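Lysin (Enterococcus phage IMEEF1, PDB 6IST) probably cleaves the peptidoglycan of the enterococcal host wall through a calcium-binding CHAP domain of the cysteine peptidase type, releasing phage progeny. Local coordinates at residues Asp6-Val11 / Ile72-Val77; Tyr10-Val15 / Val105-Asn110; Asp31-Val36 / Thr91-Glu96; Ile170-Lys173 / Ser179-Gln182. All coordinates share one frame; numbering follows the deposited sequence.

Contact 1: residues Asp6-Val11 / Ile72-Val77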
loop_
_atom_site.group_PDB
_atom_site.type_symbol
_atom_site.label_atom_id
_atom_site.label_comp_id
_atom_site.label_asym_id
_atom_site.label_seq_id
_atom_site.Cartn_x
_atom_site.Cartn_y
_atom_site.Cartn_z
ATOM N N ASP C 6 -10.448 17.681 -12.799
ATOM C CA ASP C 6 -9.007 17.534 -12.712
ATOM C C ASP C 6 -8.490 16.581 -13.750
ATOM O O ASP C 6 -7.516 16.872 -14.436
ATOM C CB ASP C 6 -8.581 17.101 -11.300
ATOM C CG ASP C 6 -8.805 18.215 -10.270
ATOM O OD1 ASP C 6 -8.663 19.378 -10.694
ATOM O OD2 ASP C 6 -9.148 17.963 -9.078
ATOM N N VAL C 7 -9.150 15.437 -13.880
ATOM C CA VAL C 7 -8.763 14.519 -14.933
ATOM C C VAL C 7 -8.901 15.119 -16.325
ATOM O O VAL C 7 -8.013 15.057 -17.093
ATOM C CB VAL C 7 -9.552 13.227 -14.855
ATOM C CG1 VAL C 7 -9.267 12.358 -16.038
ATOM C CG2 VAL C 7 -9.123 12.518 -13.595
ATOM N N LEU C 8 -10.000 15.769 -16.592
ATOM C CA LEU C 8 -10.173 16.300 -17.918
ATOM C C LEU C 8 -9.220 17.430 -18.249
ATOM O O LEU C 8 -8.760 17.542 -19.375
ATOM C CB LEU C 8 -11.613 16.792 -18.127
ATOM C CG LEU C 8 -12.707 15.713 -17.977
ATOM C CD1 LEU C 8 -14.088 16.322 -18.032
ATOM C CD2 LEU C 8 -12.487 14.667 -19.054
ATOM N N SER C 9 -8.939 18.276 -17.275
ATOM C CA SER C 9 -7.899 19.299 -17.479
ATOM C C SER C 9 -6.552 18.669 -17.854
ATOM O O SER C 9 -5.920 19.036 -18.812
ATOM C CB SER C 9 -7.778 20.149 -16.244
ATOM O OG SER C 9 -6.786 21.103 -16.485
ATOM N N TYR C 10 -6.152 17.674 -17.096
ATOM C CA TYR C 10 -4.892 16.994 -17.330
ATOM C C TYR C 10 -4.860 16.314 -18.706
ATOM O O TYR C 10 -3.931 16.518 -19.502
ATOM C CB TYR C 10 -4.624 15.969 -16.211
ATOM C CG TYR C 10 -3.348 15.223 -16.436
ATOM C CD1 TYR C 10 -2.119 15.807 -16.202
ATOM C CD2 TYR C 10 -3.380 13.949 -16.928
ATOM C CE1 TYR C 10 -0.919 15.120 -16.456
ATOM C CE2 TYR C 10 -2.204 13.237 -17.173
ATOM C CZ TYR C 10 -0.983 13.825 -16.958
ATOM O OH TYR C 10 0.160 13.073 -17.243
ATOM N N VAL C 11 -5.892 15.539 -18.997
ATOM C CA VAL C 11 -5.997 14.853 -20.303
ATOM C C VAL C 11 -6.011 15.822 -21.486
ATOM O O VAL C 11 -5.209 15.666 -22.411
ATOM C CB VAL C 11 -7.184 13.899 -20.332
ATOM C CG1 VAL C 11 -7.352 13.269 -21.692
ATOM C CG2 VAL C 11 -6.897 12.794 -19.329
ATOM N N ILE C 72 -21.652 6.502 -22.778
ATOM C CA ILE C 72 -20.295 6.945 -22.494
ATOM C C ILE C 72 -20.455 8.244 -21.735
ATOM O O ILE C 72 -21.278 9.100 -22.137
ATOM C CB ILE C 72 -19.448 7.191 -23.751
ATOM C CG1 ILE C 72 -19.196 5.825 -24.421
ATOM C CG2 ILE C 72 -18.099 7.816 -23.436
ATOM C CD1 ILE C 72 -18.777 5.923 -25.877
ATOM N N LYS C 73 -19.736 8.332 -20.635
ATOM C CA LYS C 73 -19.665 9.547 -19.825
ATOM C C LYS C 73 -18.276 10.109 -19.852
ATOM O O LYS C 73 -17.262 9.383 -19.941
ATOM C CB LYS C 73 -20.051 9.232 -18.376
ATOM C CG LYS C 73 -21.436 8.704 -18.175
ATOM C CD LYS C 73 -22.501 9.753 -18.277
ATOM C CE LYS C 73 -23.900 9.112 -18.153
ATOM N NZ LYS C 73 -25.012 10.118 -18.124
ATOM N N ALA C 74 -18.161 11.427 -19.692
ATOM C CA ALA C 74 -16.874 12.040 -19.634
ATOM C C ALA C 74 -16.057 11.471 -18.465
ATOM O O ALA C 74 -16.616 11.155 -17.404
ATOM C CB ALA C 74 -17.023 13.550 -19.489
ATOM N N GLY C 75 -14.832 11.110 -18.777
ATOM C CA GLY C 75 -13.849 10.610 -17.803
ATOM C C GLY C 75 -13.819 9.074 -17.766
ATOM O O GLY C 75 -13.008 8.495 -17.017
ATOM N N ASP C 76 -14.600 8.470 -18.618
ATOM C CA ASP C 76 -14.613 7.000 -18.814
ATOM C C ASP C 76 -13.332 6.619 -19.527
ATOM O O ASP C 76 -12.805 7.391 -20.340
ATOM C CB ASP C 76 -15.754 6.568 -19.682
ATOM C CG ASP C 76 -17.083 6.416 -18.922
ATOM O OD1 ASP C 76 -17.080 6.461 -17.662
ATOM O OD2 ASP C 76 -18.103 6.145 -19.622
ATOM N N VAL C 77 -12.801 5.452 -19.181
ATOM C CA VAL C 77 -11.686 4.838 -19.927
ATOM C C VAL C 77 -12.366 3.974 -21.007
ATOM O O VAL C 77 -13.148 3.090 -20.691
ATOM C CB VAL C 77 -10.824 3.953 -19.007
ATOM C CG1 VAL C 77 -9.829 3.155 -19.859
ATOM C CG2 VAL C 77 -10.129 4.742 -17.912
#

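Contact 2: residues Tyr10-Val15 / Val105-Asn110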
loop_
_atom_site.group_PDB
_atom_site.type_symbol
_atom_site.label_atom_id
_atom_site.label_comp_id
_atom_site.label_asym_id
_atom_site.label_seq_id
_atom_site.Cartn_x
_atom_site.Cartn_y
_atom_site.Cartn_z
ATOM N N TYR C 10 -6.152 17.674 -17.096
ATOM C CA TYR C 10 -4.892 16.994 -17.330
ATOM C C TYR C 10 -4.860 16.314 -18.706
ATOM O O TYR C 10 -3.931 16.518 -19.502
ATOM C CB TYR C 10 -4.624 15.969 -16.211
ATOM C CG TYR C 10 -3.348 15.223 -16.436
ATOM C CD1 TYR C 10 -2.119 15.807 -16.202
ATOM C CD2 TYR C 10 -3.380 13.949 -16.928
ATOM C CE1 TYR C 10 -0.919 15.120 -16.456
ATOM C CE2 TYR C 10 -2.204 13.237 -17.173
ATOM C CZ TYR C 10 -0.983 13.825 -16.958
ATOM O OH TYR C 10 0.160 13.073 -17.243
ATOM N N VAL C 11 -5.892 15.539 -18.997
ATOM C CA VAL C 11 -5.997 14.853 -20.303
ATOM C C VAL C 11 -6.011 15.822 -21.486
ATOM O O VAL C 11 -5.209 15.666 -22.411
ATOM C CB VAL C 11 -7.184 13.899 -20.332
ATOM C CG1 VAL C 11 -7.352 13.269 -21.692
ATOM C CG2 VAL C 11 -6.897 12.794 -19.329
ATOM N N ASN C 12 -6.860 16.839 -21.434
ATOM C CA ASN C 12 -6.858 17.820 -22.502
ATOM C C ASN C 12 -5.485 18.548 -22.661
ATOM O O ASN C 12 -5.081 18.869 -23.786
ATOM C CB ASN C 12 -8.001 18.781 -22.325
ATOM C CG ASN C 12 -9.335 18.181 -22.753
ATOM O OD1 ASN C 12 -9.449 17.626 -23.854
ATOM N ND2 ASN C 12 -10.362 18.323 -21.904
ATOM N N GLY C 13 -4.797 18.773 -21.545
ATOM C CA GLY C 13 -3.425 19.308 -21.483
ATOM C C GLY C 13 -2.393 18.424 -22.151
ATOM O O GLY C 13 -1.365 18.882 -22.574
ATOM N N LEU C 14 -2.642 17.130 -22.241
ATOM C CA LEU C 14 -1.688 16.278 -22.914
ATOM C C LEU C 14 -1.773 16.319 -24.405
ATOM O O LEU C 14 -0.926 15.744 -25.070
ATOM C CB LEU C 14 -1.918 14.840 -22.545
ATOM C CG LEU C 14 -1.574 14.539 -21.105
ATOM C CD1 LEU C 14 -1.988 13.090 -20.827
ATOM C CD2 LEU C 14 -0.081 14.778 -20.845
ATOM N N VAL C 15 -2.835 16.870 -24.951
ATOM C CA VAL C 15 -2.999 16.841 -26.397
ATOM C C VAL C 15 -1.800 17.464 -27.127
ATOM O O VAL C 15 -1.383 18.587 -26.823
ATOM C CB VAL C 15 -4.352 17.460 -26.786
ATOM C CG1 VAL C 15 -4.419 17.645 -28.297
ATOM C CG2 VAL C 15 -5.510 16.571 -26.289
ATOM N N VAL C 105 -16.118 11.677 -28.250
ATOM C CA VAL C 105 -14.794 12.210 -28.263
ATOM C C VAL C 105 -13.921 11.638 -27.148
ATOM O O VAL C 105 -14.293 11.661 -26.020
ATOM C CB VAL C 105 -14.845 13.739 -28.163
ATOM C CG1 VAL C 105 -13.480 14.332 -28.080
ATOM C CG2 VAL C 105 -15.590 14.318 -29.368
ATOM N N SER C 106 -12.751 11.130 -27.495
ATOM C CA SER C 106 -11.764 10.701 -26.548
ATOM C C SER C 106 -10.340 11.231 -26.933
ATOM O O SER C 106 -10.075 11.561 -28.103
ATOM C CB SER C 106 -11.830 9.157 -26.323
ATOM O OG SER C 106 -11.405 8.460 -27.492
ATOM N N VAL C 107 -9.430 11.339 -25.952
ATOM C CA VAL C 107 -8.036 11.666 -26.191
ATOM C C VAL C 107 -7.298 10.358 -26.101
ATOM O O VAL C 107 -7.496 9.606 -25.119
ATOM C CB VAL C 107 -7.527 12.622 -25.149
ATOM C CG1 VAL C 107 -6.040 12.696 -25.152
ATOM C CG2 VAL C 107 -8.145 13.953 -25.411
ATOM N N ASP C 108 -6.632 10.024 -27.172
ATOM C CA ASP C 108 -6.010 8.710 -27.335
ATOM C C ASP C 108 -4.602 8.940 -27.858
ATOM O O ASP C 108 -4.357 9.878 -28.630
ATOM C CB ASP C 108 -6.636 7.820 -28.414
ATOM C CG ASP C 108 -8.171 7.660 -28.400
ATOM O OD1 ASP C 108 -8.908 8.025 -27.468
ATOM O OD2 ASP C 108 -8.612 6.927 -29.339
ATOM N N GLN C 109 -3.658 8.062 -27.471
ATOM C CA GLN C 109 -2.361 7.955 -28.156
ATOM C C GLN C 109 -2.366 6.875 -29.126
ATOM O O GLN C 109 -3.080 5.880 -28.948
ATOM C CB GLN C 109 -1.221 7.720 -27.158
ATOM C CG GLN C 109 -1.018 8.903 -26.274
ATOM C CD GLN C 109 0.109 8.810 -25.279
ATOM O OE1 GLN C 109 0.557 9.851 -24.810
ATOM N NE2 GLN C 109 0.523 7.605 -24.882
ATOM N N ASN C 110 -1.571 7.063 -30.176
ATOM C CA ASN C 110 -1.360 6.031 -31.178
ATOM C C ASN C 110 -2.555 5.678 -31.999
ATOM O O ASN C 110 -2.712 4.519 -32.476
ATOM C CB ASN C 110 -0.724 4.778 -30.570
ATOM C CG ASN C 110 0.215 4.090 -31.556
ATOM O OD1 ASN C 110 0.781 4.721 -32.419
ATOM N ND2 ASN C 110 0.333 2.805 -31.444
#

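Contact 3: residues Asp31-Val36 / Thr91-Glu96. With CA (calcium ion), chain E.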
loop_
_atom_site.group_PDB
_atom_site.type_symbol
_atom_site.label_atom_id
_atom_site.label_comp_id
_atom_site.label_asym_id
_atom_site.label_seq_id
_atom_site.Cartn_x
_atom_site.Cartn_y
_atom_site.Cartn_z
ATOM N N ASP C 31 -0.267 3.429 -22.571
ATOM C CA ASP C 31 0.504 4.373 -21.830
ATOM C C ASP C 31 -0.319 5.540 -21.298
ATOM O O ASP C 31 -0.079 5.966 -20.207
ATOM C CB ASP C 31 1.685 4.913 -22.618
ATOM C CG ASP C 31 2.779 3.876 -22.804
ATOM O OD1 ASP C 31 3.375 3.425 -21.803
ATOM O OD2 ASP C 31 3.055 3.526 -23.959
ATOM N N LEU C 32 -1.240 6.076 -22.106
ATOM C CA LEU C 32 -2.034 7.191 -21.641
ATOM C C LEU C 32 -2.969 6.788 -20.521
ATOM O O LEU C 32 -3.035 7.443 -19.468
ATOM C CB LEU C 32 -2.910 7.730 -22.790
ATOM C CG LEU C 32 -3.822 8.896 -22.392
ATOM C CD1 LEU C 32 -2.942 9.974 -21.813
ATOM C CD2 LEU C 32 -4.529 9.417 -23.621
ATOM N N THR C 33 -3.678 5.677 -20.733
ATOM C CA THR C 33 -4.643 5.195 -19.753
ATOM C C THR C 33 -3.908 4.870 -18.483
ATOM O O THR C 33 -4.369 5.174 -17.392
ATOM C CB THR C 33 -5.397 3.955 -20.326
ATOM O OG1 THR C 33 -6.357 4.444 -21.316
ATOM C CG2 THR C 33 -6.158 3.169 -19.254
ATOM N N VAL C 34 -2.761 4.237 -18.606
ATOM C CA VAL C 34 -2.024 3.868 -17.390
ATOM C C VAL C 34 -1.504 5.118 -16.652
ATOM O O VAL C 34 -1.643 5.199 -15.462
ATOM C CB VAL C 34 -0.832 2.941 -17.680
ATOM C CG1 VAL C 34 0.108 2.874 -16.485
ATOM C CG2 VAL C 34 -1.371 1.603 -18.132
ATOM N N ASP C 35 -1.080 6.128 -17.390
ATOM C CA ASP C 35 -0.570 7.314 -16.766
ATOM C C ASP C 35 -1.685 7.950 -15.969
ATOM O O ASP C 35 -1.508 8.390 -14.823
ATOM C CB ASP C 35 -0.025 8.248 -17.811
ATOM C CG ASP C 35 0.535 9.562 -17.216
ATOM O OD1 ASP C 35 1.537 9.546 -16.456
ATOM O OD2 ASP C 35 -0.055 10.623 -17.514
ATOM N N VAL C 36 -2.782 8.221 -16.644
ATOM C CA VAL C 36 -3.900 8.862 -15.963
ATOM C C VAL C 36 -4.443 8.082 -14.768
ATOM O O VAL C 36 -4.690 8.640 -13.673
ATOM C CB VAL C 36 -5.018 9.168 -16.941
ATOM C CG1 VAL C 36 -6.208 9.797 -16.239
ATOM C CG2 VAL C 36 -4.497 10.000 -18.073
ATOM N N THR C 91 -7.315 1.983 -26.396
ATOM C CA THR C 91 -7.890 2.663 -25.254
ATOM C C THR C 91 -7.598 4.122 -25.379
ATOM O O THR C 91 -6.862 4.523 -26.228
ATOM C CB THR C 91 -7.338 2.081 -23.943
ATOM O OG1 THR C 91 -8.022 2.656 -22.828
ATOM C CG2 THR C 91 -5.790 2.307 -23.790
ATOM N N GLY C 92 -8.331 4.897 -24.589
ATOM C CA GLY C 92 -8.093 6.346 -24.506
ATOM C C GLY C 92 -9.135 6.848 -23.488
ATOM O O GLY C 92 -9.831 6.067 -22.833
ATOM N N ILE C 93 -9.200 8.165 -23.261
ATOM C CA ILE C 93 -10.061 8.681 -22.229
ATOM C C ILE C 93 -11.166 9.536 -22.847
ATOM O O ILE C 93 -10.816 10.537 -23.504
ATOM C CB ILE C 93 -9.304 9.569 -21.228
ATOM C CG1 ILE C 93 -8.080 8.843 -20.573
ATOM C CG2 ILE C 93 -10.248 10.064 -20.124
ATOM C CD1 ILE C 93 -8.395 7.564 -19.829
ATOM N N ALA C 94 -12.401 9.289 -22.458
ATOM C CA ALA C 94 -13.616 10.056 -22.996
ATOM C C ALA C 94 -13.549 11.427 -22.335
ATOM O O ALA C 94 -13.372 11.532 -21.126
ATOM C CB ALA C 94 -14.895 9.381 -22.652
ATOM N N THR C 95 -13.628 12.471 -23.139
ATOM C CA THR C 95 -13.493 13.844 -22.598
ATOM C C THR C 95 -14.826 14.551 -22.534
ATOM O O THR C 95 -14.919 15.683 -21.943
ATOM C CB THR C 95 -12.529 14.671 -23.420
ATOM O OG1 THR C 95 -12.773 14.516 -24.825
ATOM C CG2 THR C 95 -11.122 14.186 -23.105
ATOM N N GLU C 96 -15.826 13.875 -23.086
ATOM C CA GLU C 96 -17.195 14.356 -23.151
ATOM C C GLU C 96 -18.148 13.203 -23.027
ATOM O O GLU C 96 -17.780 12.080 -23.297
ATOM C CB GLU C 96 -17.425 15.040 -24.511
ATOM C CG GLU C 96 -16.609 16.311 -24.696
ATOM C CD GLU C 96 -16.649 16.858 -26.117
ATOM O OE1 GLU C 96 -15.733 17.632 -26.441
ATOM O OE2 GLU C 96 -17.556 16.497 -26.917
HETATM CA CA CA E . 5.468 2.920 -23.884
#

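Contact 4: residues Ile170-Lys173 / Ser179-Gln182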
loop_
_atom_site.group_PDB
_atom_site.type_symbol
_atom_site.label_atom_id
_atom_site.label_comp_id
_atom_site.label_asym_id
_atom_site.label_seq_id
_atom_site.Cartn_x
_atom_site.Cartn_y
_atom_site.Cartn_z
ATOM N N ILE C 170 -3.723 -3.744 -0.929
ATOM C CA ILE C 170 -3.960 -4.920 -1.783
ATOM C C ILE C 170 -3.063 -4.812 -2.946
ATOM O O ILE C 170 -2.826 -3.716 -3.444
ATOM C CB ILE C 170 -5.431 -4.908 -2.290
ATOM C CG1 ILE C 170 -6.382 -5.329 -1.151
ATOM C CG2 ILE C 170 -5.645 -5.826 -3.517
ATOM C CD1 ILE C 170 -7.845 -5.133 -1.400
ATOM N N TYR C 171 -2.625 -5.954 -3.455
ATOM C CA TYR C 171 -1.866 -6.039 -4.677
ATOM C C TYR C 171 -2.389 -7.214 -5.424
ATOM O O TYR C 171 -3.043 -8.111 -4.834
ATOM C CB TYR C 171 -0.340 -6.083 -4.491
ATOM C CG TYR C 171 0.181 -7.325 -3.846
ATOM C CD1 TYR C 171 0.432 -8.472 -4.608
ATOM C CD2 TYR C 171 0.377 -7.375 -2.473
ATOM C CE1 TYR C 171 0.860 -9.630 -4.007
ATOM C CE2 TYR C 171 0.852 -8.532 -1.868
ATOM C CZ TYR C 171 1.088 -9.650 -2.634
ATOM O OH TYR C 171 1.515 -10.827 -1.966
ATOM N N TYR C 172 -2.157 -7.202 -6.731
ATOM C CA TYR C 172 -2.585 -8.322 -7.547
ATOM C C TYR C 172 -1.390 -9.021 -8.017
ATOM O O TYR C 172 -0.370 -8.444 -8.287
ATOM C CB TYR C 172 -3.414 -7.967 -8.754
ATOM C CG TYR C 172 -4.614 -7.124 -8.537
ATOM C CD1 TYR C 172 -5.297 -7.085 -7.340
ATOM C CD2 TYR C 172 -5.129 -6.406 -9.578
ATOM C CE1 TYR C 172 -6.447 -6.286 -7.178
ATOM C CE2 TYR C 172 -6.280 -5.626 -9.432
ATOM C CZ TYR C 172 -6.945 -5.585 -8.252
ATOM O OH TYR C 172 -8.088 -4.781 -8.134
ATOM N N LYS C 173 -1.563 -10.324 -8.223
ATOM C CA LYS C 173 -0.426 -11.151 -8.725
ATOM C C LYS C 173 -0.908 -11.955 -9.947
ATOM O O LYS C 173 -1.973 -12.544 -9.948
ATOM C CB LYS C 173 0.081 -12.097 -7.622
ATOM C CG LYS C 173 1.099 -13.159 -8.038
ATOM C CD LYS C 173 1.336 -14.155 -6.898
ATOM C CE LYS C 173 2.499 -15.096 -7.273
ATOM N NZ LYS C 173 2.965 -15.947 -6.144
ATOM N N SER C 179 -3.525 -16.633 -14.220
ATOM C CA SER C 179 -4.674 -16.122 -13.461
ATOM C C SER C 179 -4.217 -14.840 -12.741
ATOM O O SER C 179 -3.022 -14.613 -12.554
ATOM C CB SER C 179 -5.158 -17.145 -12.437
ATOM O OG SER C 179 -4.156 -17.438 -11.473
ATOM N N THR C 180 -5.173 -14.065 -12.273
ATOM C CA THR C 180 -4.852 -12.927 -11.437
ATOM C C THR C 180 -5.458 -13.088 -10.024
ATOM O O THR C 180 -6.659 -13.144 -9.868
ATOM C CB THR C 180 -5.333 -11.621 -12.082
ATOM O OG1 THR C 180 -4.799 -11.519 -13.423
ATOM C CG2 THR C 180 -4.794 -10.414 -11.210
ATOM N N GLU C 181 -4.591 -13.214 -9.037
ATOM C CA GLU C 181 -4.952 -13.312 -7.607
ATOM C C GLU C 181 -4.903 -11.997 -6.910
ATOM O O GLU C 181 -4.033 -11.195 -7.205
ATOM C CB GLU C 181 -3.928 -14.166 -6.934
ATOM C CG GLU C 181 -3.937 -15.624 -7.403
ATOM C CD GLU C 181 -2.805 -16.445 -6.763
ATOM O OE1 GLU C 181 -1.850 -15.893 -6.128
ATOM O OE2 GLU C 181 -2.828 -17.678 -6.961
ATOM N N GLN C 182 -5.810 -11.758 -5.972
ATOM C CA GLN C 182 -5.727 -10.565 -5.188
ATOM C C GLN C 182 -5.160 -10.968 -3.803
ATOM O O GLN C 182 -5.633 -12.003 -3.226
ATOM C CB GLN C 182 -7.110 -9.939 -5.028
ATOM C CG GLN C 182 -7.845 -9.581 -6.317
ATOM C CD GLN C 182 -8.918 -8.541 -6.145
ATOM O OE1 GLN C 182 -8.827 -7.643 -5.260
ATOM N NE2 GLN C 182 -9.958 -8.633 -6.984
HETATM O O HOH W 1 -9.307 -5.072 -5.723
HETATM O O HOH W 2 0.318 -17.369 -5.880
#

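Contact 1: residues Asp6-Val11 / Ile72-Val77
Ala74 and Gly75 meet Leu8 of helix 4-13 in a small touch without hydrogen bonds, one methyl on Ala74 CB and one against the backbone at Gly75 N, which buries 101 Å² over both sides. Along 72-77, the loop that leads into strand 77-80, Lys73 opens a type II beta turn running to Asp76, closed by the bond from Asp76 N to Lys73 O at 3.1 Å. A second tie spans the same turn: Lys73 N reaches Asp76 OD2 at 2.9 Å with a nearly straight N-H (173°), and it comes from above the carboxylate plane, 61° out of it. That oxygen also forms a salt bridge with Arg137, so it has two partners, the turn's own amide and the arginine. At the second turn position Ala74 offers its methyl, and Leu8 CD1 lies 4.3 Å from Ala74 CB. Gly75 follows with a positive phi of 96°, as the third position of a type II turn requires, and Leu8 CD2 stands 4.3 Å from Gly75 N. Each methyl of the leucine thus meets one of two neighbouring residues; CG set opposite the carbonyl carbon, with an extended second torsion, carries them there although the CB itself does not point at the turn. Since no hydrogen bond crosses between the segments, the chemistry implies light van der Waals contact of the helix with a turn whose shape is set by its own bonds.

Contact 2: residues Tyr10-Val15 / Val105-Asn110
Three valines, Val11, Val15 and Val107, make up the apolar part of this contact. Val107 points from its strand toward the helix end, and Val11 CG1 comes to 3.5 Å from Val107 CB; the same methyl is 3.7 Å from Val107 CG1, so it rests on the branch point, with the two side chains sliding past each other in opposite directions. With chi1 at 176°, Val11 turns CG1 away from its own backbone N and out to the strand. Val15 approaches beyond the helix, its CG2 3.8 Å from Val107 CG2, which makes Val107 the one strand residue held by both valines. No polar contact crosses; Asn12 OD1 merely lies 4.2 Å from the methyl Val107 CG2. Within the strand, Ser106 OG donates to Asp108 OD1 on the syn side, tilted out of the carboxylate plane, while Asp108 OD2 is hydrogen-bonded to His90 and His127. Cys29, His90 and Asp108 together are consistent with a Cys-His-Asp triad. The fold places Val107 against Leu32 of helix 29-41 and Ala124 of strand 123-128, with its backbone paired to Ile93 of strand 90-94; helix 4-13 packs on the face of strand 103-108 that carries Val107, while Asp108 points away from it.

Contact 3: residues Asp31-Val36 / Thr91-Glu96
The helix-on-sheet core of the CHAP domain, a papain-like arrangement, is seen here where helix 29-41 lies on strand 90-94; the helix also carries one ligand of the calcium site near its start. Thr33 and Thr91 form the central touch: Thr33 OG1 donates to Thr91 OG1 at 2.9 Å, and Thr91 OG1 passes its own hydrogen bond on to the carbonyl of Met78. A buried hydroxyl pair is thereby satisfied in a short relay from helix to neighbouring strand. Thr91 chi1 of -174° sets OG1 opposite the backbone N and turns CG2 to within 3.3 Å of Thr33 OG1, so the helix hydroxyl sits against both branches of Thr91. Ile93 adds apolar cover, its CD1 4.0 Å from Thr33 OG1. The nearest backbone approach is between Thr33 CA and Gly92 CA, 6.0 Å apart. Asp31 faces away from the strand, and its OD2 binds the calcium ion at 2.5 Å; Asp20, Asp22, Trp24 and Gly26 supply the other four ligands. Asp31 OD1 accepts from Ala21 N and OD2 from Gln28 N, which fixes the carboxylate. The segment axes approach to 7.4 Å at 52°. Strand 77-80 flanks one side through Val77, strand 103-108 pairs on the other through Val107, and helix 4-13 meets Val36 of this helix.

Contact 4: residues Ile170-Lys173 / Ser179-Gln182
Lys173 and Glu181 lock the backbones, and Tyr172 with Gln182 pack beside them. Lys173 N donates to Glu181 O at 2.8 Å and Glu181 N to Lys173 O at 2.9 Å, both in the carbonyl plane, as in an antiparallel hydrogen-bonded pair. The adjacent non-hydrogen-bonded pair, Tyr172 with Gln182, brings its CA atoms to 4.5 Å. On that face the two side chains run side by side: Gln182 OE1 lies 3.3 Å from Tyr172 CE1, with ring and amide planes 57° apart. A water joins their ends, donating to Gln182 OE1 and meeting Tyr172 OH in the ring plane. Thr180 CG2 closes on Tyr172 CB at 3.7 Å, and Pro56 covers this face further. The Lys173-Glu181 face is looser. Their charged atoms stay 4.8 Å apart, Lys173 NZ to Glu181 OE1, and a water bridges them, accepting from NZ and donating to OE1 at 2.6 Å. Lys173, fully extended, reaches on to a salt bridge with Glu229, while Glu181 OE1 is also bonded by Trp183 NE1. Strand axes 160° apart and a short connection mark a beta hairpin, 169-174 with 180-186, within the mixed sheet of the C-terminal part.

From the N terminus, helix 4-13 opens both contact 1 and contact 2, which share Tyr10 and Val11. Contact 1 closes onto the loop before strand 77-80; contact 2 closes farther along, on strand 103-108. Contact 3 starts at helix 29-41 and ends on strand 90-94, so it is nested within the loop of contact 2 and crosses contact 1. The three lie about 7 to 9 Å apart between centres and tie two helices to one antiparallel sheet and the loop leading into it; Tyr10 bonds Asp35, Gly75 pairs with Ala94, and Ile93 with Val107. Contact 4 follows in series, a local hairpin in a second sheet on the opposite side of the chain's centre, its centre about 23 Å or more from those of the others.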